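Local structure of YohF (Salmonella typhimurium, 6WON) at residues 101-104 with 105-109. The protein probably acts as an oxidoreductase of the short-chain dehydrogenase/reductase family, with acetoin as its likely substrate. Numbering follows the deposited sequence.
Sequences MPFT and QWRQI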
loop_
_atom_site.group_PDB
_atom_site.type_symbol
_atom_site.label_atom_id
_atom_site.label_comp_id
_atom_site.label_asym_id
_atom_site.label_seq_id
_atom_site.Cartn_x
_atom_site.Cartn_y
_atom_site.Cartn_z
ATOM N N MET B 101 20.848 15.023 11.817
ATOM C CA MET B 101 20.242 14.557 13.051
ATOM C C MET B 101 21.261 13.826 13.926
ATOM O O MET B 101 21.860 12.844 13.469
ATOM C CB MET B 101 19.069 13.632 12.731
ATOM C CG MET B 101 18.274 13.243 13.962
ATOM S SD MET B 101 16.877 12.160 13.614
ATOM C CE MET B 101 16.978 12.001 11.831
ATOM N N PRO B 102 21.483 14.262 15.170
ATOM C CA PRO B 102 22.348 13.495 16.086
ATOM C C PRO B 102 21.795 12.095 16.342
ATOM O O PRO B 102 20.581 11.883 16.405
ATOM C CB PRO B 102 22.338 14.329 17.375
ATOM C CG PRO B 102 21.880 15.684 16.984
ATOM C CD PRO B 102 20.998 15.519 15.758
ATOM N N PHE B 103 22.705 11.131 16.504
ATOM C CA PHE B 103 22.273 9.783 16.860
ATOM C C PHE B 103 21.426 9.775 18.133
ATOM O O PHE B 103 20.458 9.008 18.237
ATOM C CB PHE B 103 23.481 8.869 17.011
ATOM C CG PHE B 103 23.124 7.411 17.166
ATOM C CD1 PHE B 103 22.403 6.751 16.180
ATOM C CD2 PHE B 103 23.530 6.698 18.288
ATOM C CE1 PHE B 103 22.085 5.405 16.306
ATOM C CE2 PHE B 103 23.218 5.351 18.427
ATOM C CZ PHE B 103 22.484 4.703 17.437
ATOM N N THR B 104 21.753 10.637 19.102
ATOM C CA THR B 104 20.992 10.643 20.353
ATOM C C THR B 104 19.534 10.998 20.100
ATOM O O THR B 104 18.628 10.431 20.724
ATOM C CB THR B 104 21.630 11.600 21.372
ATOM O OG1 THR B 104 20.890 11.569 22.603
ATOM C CG2 THR B 104 21.661 13.037 20.863
ATOM N N GLN B 105 19.285 11.903 19.156
ATOM C CA GLN B 105 17.919 12.293 18.856
ATOM C C GLN B 105 17.185 11.188 18.111
ATOM O O GLN B 105 16.010 10.918 18.393
ATOM C CB GLN B 105 17.922 13.580 18.045
ATOM C CG GLN B 105 16.532 14.059 17.707
ATOM C CD GLN B 105 16.527 15.470 17.170
ATOM O OE1 GLN B 105 17.403 15.858 16.381
ATOM N NE2 GLN B 105 15.552 16.258 17.607
ATOM N N TRP B 106 17.860 10.548 17.151
ATOM C CA TRP B 106 17.300 9.376 16.479
ATOM C C TRP B 106 16.855 8.338 17.503
ATOM O O TRP B 106 15.725 7.834 17.456
ATOM C CB TRP B 106 18.350 8.790 15.516
ATOM C CG TRP B 106 17.995 7.488 14.874
ATOM C CD1 TRP B 106 18.298 6.232 15.328
ATOM C CD2 TRP B 106 17.294 7.303 13.627
ATOM N NE1 TRP B 106 17.816 5.281 14.452
ATOM C CE2 TRP B 106 17.193 5.912 13.406
ATOM C CE3 TRP B 106 16.721 8.178 12.700
ATOM C CZ2 TRP B 106 16.551 5.375 12.282
ATOM C CZ3 TRP B 106 16.086 7.644 11.582
ATOM C CH2 TRP B 106 16.006 6.255 11.385
ATOM N N ARG B 107 17.724 8.038 18.471
ATOM C CA ARG B 107 17.389 7.017 19.457
ATOM C C ARG B 107 16.292 7.491 20.398
ATOM O O ARG B 107 15.436 6.701 20.807
ATOM C CB ARG B 107 18.632 6.623 20.253
ATOM C CG ARG B 107 19.594 5.735 19.481
ATOM C CD ARG B 107 19.379 4.272 19.811
ATOM N NE ARG B 107 18.031 3.810 19.470
ATOM C CZ ARG B 107 17.085 3.489 20.356
ATOM N NH1 ARG B 107 17.321 3.554 21.672
ATOM N NH2 ARG B 107 15.904 3.076 19.920
ATOM N N GLN B 108 16.315 8.772 20.769
ATOM C CA GLN B 108 15.283 9.301 21.656
ATOM C C GLN B 108 13.898 9.190 21.018
ATOM O O GLN B 108 12.933 8.786 21.679
ATOM C CB GLN B 108 15.610 10.752 22.016
ATOM C CG GLN B 108 14.632 11.393 22.976
ATOM C CD GLN B 108 13.670 12.349 22.275
ATOM O OE1 GLN B 108 12.449 12.195 22.362
ATOM N NE2 GLN B 108 14.222 13.340 21.570
ATOM N N ILE B 109 13.785 9.512 19.724
ATOM C CA ILE B 109 12.491 9.427 19.048
ATOM C C ILE B 109 12.016 7.976 18.966
ATOM O O ILE B 109 10.840 7.677 19.222
ATOM C CB ILE B 109 12.579 10.091 17.658
ATOM C CG1 ILE B 109 12.704 11.609 17.830
ATOM C CG2 ILE B 109 11.374 9.727 16.812
ATOM C CD1 ILE B 109 13.545 12.297 16.750
#
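The first turn of helix 103-131, the long helix that follows strand 85-88 in this SDR-type Rossmann fold and meets a second subunit, starts with Pro102 at the N-cap position. Pro102 O accepts from Trp106 N at 3.1 Å with an N-H...O angle of 171°, and the bond from Gln105 N to the same oxygen is weak and bent. The i to i+4 pattern continues from Phe103 O to Arg107 N (2.9 Å) and from Thr104 O to Gln108 N (2.8 Å), so the regular i to i+4 bonding begins at the N-cap residue.

With CG turned opposite the backbone N, the Phe103 ring runs beside Arg107, whose CG lies over one ring face, 3.9 Å from the centroid: a CH-pi contact. Toward Trp106 the Phe103 ring is near parallel to the indole's five-membered ring (planes 16° apart), but slid so far that they barely overlap; the closest ring atoms are Phe103 CE1 and Trp106 CD1, at 4.0 Å. The indole faces the second subunit: Trp106 NE1 is hydrogen-bonded to Asp115 OD1 of that subunit, whose Phe118 stacks on the indole. Within the chain, Arg107 NH2 forms a salt bridge with Asp115 OD2. Gln105, its OE1 hydrogen-bonded to Ser96, reaches back so that this oxygen lies 3.7 Å from Met101 CG. Met101 curls at its thioether, chi3 -1°, and sets CE at the indole edge, near the ring plane, 3.9 Å from Trp106 CE3.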